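Side-chain contacts in DNA gyrase, B subunit, truncated (Myxococcus xanthus, PDB 3CWV), which probably takes part in the ATP-dependent breakage, passage and rejoining of double-stranded DNA, as part of a type II topoisomerase of the GyrB family: residues D235-Q240 against R310-F315; V260-V263 against A267-K270. All blocks are in the same frame, centred on the assembly; numbering follows the deposited sequence.

Contact 1 (D235-Q240 against R310-F315)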
# COMPACT_ATOMS: atom_id res chain seq x y z
N ASP A 235 19.05 -0.28 7.75
CA ASP A 235 19.33 1.03 7.21
C ASP A 235 18.05 1.85 6.98
O ASP A 235 17.91 2.46 5.93
CB ASP A 235 20.11 0.90 5.89
CG ASP A 235 21.00 2.07 5.65
OD1 ASP A 235 21.60 2.55 6.65
OD2 ASP A 235 21.11 2.53 4.49
N GLY A 236 17.14 1.85 7.96
CA GLY A 236 15.92 2.67 7.87
C GLY A 236 14.76 2.05 7.09
O GLY A 236 13.69 2.66 6.96
N LEU A 237 14.98 0.83 6.59
CA LEU A 237 14.06 0.12 5.70
C LEU A 237 13.46 -1.05 6.45
O LEU A 237 14.20 -1.90 6.95
CB LEU A 237 14.81 -0.43 4.48
CG LEU A 237 15.42 0.56 3.49
CD1 LEU A 237 15.87 -0.16 2.25
CD2 LEU A 237 14.42 1.64 3.12
N ARG A 238 12.13 -1.14 6.50
CA ARG A 238 11.47 -2.27 7.13
C ARG A 238 11.18 -3.38 6.14
O ARG A 238 10.65 -3.15 5.06
CB ARG A 238 10.19 -1.83 7.83
CG ARG A 238 9.48 -2.98 8.53
CD ARG A 238 8.11 -2.51 9.04
NE ARG A 238 7.52 -3.44 9.99
CZ ARG A 238 6.32 -3.28 10.56
NH1 ARG A 238 5.57 -2.22 10.25
NH2 ARG A 238 5.86 -4.18 11.41
N VAL A 239 11.53 -4.60 6.51
CA VAL A 239 11.30 -5.74 5.64
C VAL A 239 10.37 -6.67 6.41
O VAL A 239 10.65 -7.01 7.55
CB VAL A 239 12.60 -6.46 5.31
CG1 VAL A 239 12.34 -7.73 4.49
CG2 VAL A 239 13.56 -5.50 4.57
N GLN A 240 9.23 -7.00 5.80
CA GLN A 240 8.24 -7.89 6.40
C GLN A 240 8.01 -9.01 5.41
O GLN A 240 7.86 -8.78 4.21
CB GLN A 240 6.92 -7.16 6.65
CG GLN A 240 7.01 -5.96 7.57
CD GLN A 240 5.76 -5.10 7.52
OE1 GLN A 240 5.63 -4.21 6.66
NE2 GLN A 240 4.83 -5.36 8.44
N ARG A 310 10.27 7.38 0.70
CA ARG A 310 10.01 7.25 -0.77
C ARG A 310 11.27 7.44 -1.61
O ARG A 310 11.46 6.77 -2.65
CB ARG A 310 8.96 8.28 -1.27
CG ARG A 310 7.50 8.06 -0.84
CD ARG A 310 6.55 8.92 -1.71
NE ARG A 310 5.13 8.83 -1.36
CZ ARG A 310 4.51 9.59 -0.45
NH1 ARG A 310 5.19 10.50 0.23
NH2 ARG A 310 3.20 9.46 -0.21
N ARG A 311 12.12 8.37 -1.17
CA ARG A 311 13.37 8.70 -1.87
C ARG A 311 14.35 7.54 -1.91
O ARG A 311 15.17 7.44 -2.83
CB ARG A 311 14.06 9.90 -1.21
CG ARG A 311 14.52 9.63 0.23
CD ARG A 311 15.56 10.64 0.71
NE ARG A 311 16.75 10.65 -0.14
CZ ARG A 311 17.70 9.71 -0.14
NH1 ARG A 311 17.61 8.66 0.67
NH2 ARG A 311 18.75 9.82 -0.95
N GLN A 312 14.28 6.67 -0.89
CA GLN A 312 15.14 5.49 -0.78
C GLN A 312 14.69 4.30 -1.63
O GLN A 312 15.45 3.35 -1.79
CB GLN A 312 15.24 5.04 0.69
CG GLN A 312 16.21 5.87 1.56
CD GLN A 312 16.44 5.28 2.96
OE1 GLN A 312 16.82 4.12 3.11
NE2 GLN A 312 16.22 6.09 3.98
N MET A 313 13.47 4.33 -2.14
CA MET A 313 12.95 3.25 -3.01
C MET A 313 13.52 3.44 -4.41
O MET A 313 13.21 4.42 -5.08
CB MET A 313 11.43 3.29 -3.08
CG MET A 313 10.65 3.04 -1.76
SD MET A 313 10.93 1.42 -1.00
CE MET A 313 12.01 1.95 0.33
N ALA A 314 14.36 2.51 -4.85
CA ALA A 314 15.04 2.64 -6.15
C ALA A 314 14.74 1.40 -6.96
O ALA A 314 14.72 0.29 -6.43
CB ALA A 314 16.55 2.81 -5.98
N PHE A 315 14.50 1.59 -8.25
CA PHE A 315 14.02 0.53 -9.11
C PHE A 315 15.00 0.37 -10.27
O PHE A 315 15.85 1.24 -10.50
CB PHE A 315 12.61 0.90 -9.61
CG PHE A 315 11.59 1.01 -8.51
CD1 PHE A 315 10.89 -0.11 -8.07
CD2 PHE A 315 11.35 2.23 -7.88
CE1 PHE A 315 9.95 -0.03 -7.03
CE2 PHE A 315 10.41 2.34 -6.83
CZ PHE A 315 9.71 1.20 -6.41

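Contact 2 (V260-V263 against A267-K270)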
# COMPACT_ATOMS: atom_id res chain seq x y z
N VAL A 260 3.15 -0.67 -2.88
CA VAL A 260 2.86 -0.83 -4.31
C VAL A 260 3.59 -2.06 -4.85
O VAL A 260 4.76 -2.32 -4.52
CB VAL A 260 3.20 0.42 -5.14
CG1 VAL A 260 2.31 1.62 -4.72
CG2 VAL A 260 4.68 0.76 -5.04
N ARG A 261 2.91 -2.81 -5.70
CA ARG A 261 3.45 -4.12 -6.03
C ARG A 261 4.64 -3.99 -6.95
O ARG A 261 4.71 -3.07 -7.78
CB ARG A 261 2.37 -5.04 -6.62
CG ARG A 261 2.31 -6.34 -5.82
CD ARG A 261 1.31 -7.27 -6.31
NE ARG A 261 1.91 -8.32 -7.09
CZ ARG A 261 1.19 -9.22 -7.75
NH1 ARG A 261 -0.13 -9.15 -7.67
NH2 ARG A 261 1.78 -10.17 -8.46
N THR A 262 5.61 -4.87 -6.77
CA THR A 262 6.74 -4.99 -7.67
C THR A 262 6.53 -6.32 -8.37
O THR A 262 7.03 -7.35 -7.90
CB THR A 262 8.09 -4.95 -6.89
OG1 THR A 262 7.99 -5.79 -5.72
CG2 THR A 262 8.43 -3.52 -6.41
N VAL A 263 5.80 -6.30 -9.49
CA VAL A 263 5.46 -7.56 -10.18
C VAL A 263 6.65 -8.35 -10.73
O VAL A 263 6.49 -9.54 -11.03
CB VAL A 263 4.38 -7.39 -11.30
CG1 VAL A 263 3.09 -6.81 -10.73
CG2 VAL A 263 4.90 -6.50 -12.45
N ALA A 267 15.41 -6.97 -5.39
CA ALA A 267 16.39 -7.21 -4.34
C ALA A 267 15.78 -7.69 -3.02
O ALA A 267 16.38 -8.49 -2.31
CB ALA A 267 17.23 -5.95 -4.11
N HIS A 268 14.59 -7.18 -2.68
CA HIS A 268 13.89 -7.58 -1.46
C HIS A 268 13.54 -9.08 -1.52
O HIS A 268 13.82 -9.84 -0.59
CB HIS A 268 12.64 -6.71 -1.19
CG HIS A 268 11.72 -6.56 -2.37
ND1 HIS A 268 10.37 -6.28 -2.23
CD2 HIS A 268 11.95 -6.64 -3.70
CE1 HIS A 268 9.82 -6.18 -3.43
NE2 HIS A 268 10.76 -6.39 -4.34
N VAL A 269 13.00 -9.50 -2.66
CA VAL A 269 12.62 -10.89 -2.86
C VAL A 269 13.85 -11.79 -2.96
O VAL A 269 13.91 -12.84 -2.30
CB VAL A 269 11.74 -11.00 -4.11
CG1 VAL A 269 11.56 -12.46 -4.57
CG2 VAL A 269 10.38 -10.32 -3.85
N LYS A 270 14.84 -11.40 -3.77
CA LYS A 270 16.04 -12.22 -3.91
C LYS A 270 16.78 -12.43 -2.60
O LYS A 270 17.33 -13.49 -2.37
CB LYS A 270 16.98 -11.64 -4.98
CG LYS A 270 16.69 -12.17 -6.38
CD LYS A 270 17.57 -13.37 -6.75
CE LYS A 270 19.02 -12.93 -6.93
NZ LYS A 270 19.81 -13.82 -7.84

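Contact 1 (D235-Q240 against R310-F315)
L237 meets Q312 and M313 mainly through its CD2 methyl. L237 CD2 lies 3.7 Å from M313 CE, an apolar contact between two side chains that run antiparallel where they touch. L237 CD2 is also 3.5 Å from Q312 OE1. M313 reaches this point because its chain bends at chi2 (-62°) and chi3 (104°), which brings CE back toward the strand. Q312 instead runs extended beyond CG and brings OE1 to CD2 and CG of L237. L237 is buried, and its CD2 touches both partners; this is the tighter part.

The turn side is looser. D235 and G236 are exposed. D235 O comes within 3.4 Å of Q312 OE1, but both are acceptors and no hydrogen bond joins them. Both turn residues have positive phi, and their angles are those of a type I' turn.

The turn joins strands 228-234 and 237-245 in a hairpin. V239 pairs with F232 and R238 with S307, so strand 237-245 lies between 228-234 and 300-307. Segment 310-315 follows strand 300-307 in the loop that leads to helix 328-345. It opens with a short 3-10 turn, closed by M313 N bonding to R310 O at 3.2 Å.

Contact 2 (V260-V263 against A267-K270)
The backbones carrying T262 and H268 stay well apart. The nearest CA atoms, those of T262 and V269, are 9.6 Å from each other. V260-V263 is the two-residue strand 260-261 and the start of the loop after it. A267-K270 is the first turn of helix 267-284. Two side chains bridge the gap, and both are buried.

T262 and H268 reach toward each other across the gap. T262 OG1 arrives at the edge of the imidazole, in the ring plane, 3.0 Å from H268 CE1. T262 OG1 is also 3.2 Å from H268 NE2. T262 OG1 and H268 CG each sit between their own backbone N and carbonyl carbon (chi1 44° for T262, 50° for H268). On the histidine this carries the ring out from the helix toward T262. V269 CG2 covers one face, 3.9 Å above the plane of the H268 ring and over its centre.

The polar atoms also have partners close by. T262 OG1 is hydrogen-bonded to S255 OG, and H268 NE2 makes a weak bond to H265 O. V304, V306 and L328 add apolar cover to the histidine.

Strand 252-257, helix 267-284 and strand 300-307 form a beta-alpha-beta crossover, since the two strands are parallel neighbours in the sheet. The contact sits where the chain enters the crossover helix. This is consistent with the S5-like fold of the GyrB transducer region.

Contacts 1 and 2 lie about 11 Å apart, centre to centre, on the same side of the chain's centre. Along the chain the order is 235-240, 260-263, 267-270, 310-315, so contact 1 brackets contact 2. Both reach the five-stranded mixed sheet. Contact 1 involves strand 237-245 and the loop after strand 300-307. Contact 2 joins the end of edge strand 260-261 to helix 267-284. They touch directly: F315 CE1 packs 3.9 Å from T262 CG2. All four segments belong to one GyrB region. So the loop after strand 300-307, which supplies one half of contact 1, also packs on T262 of contact 2.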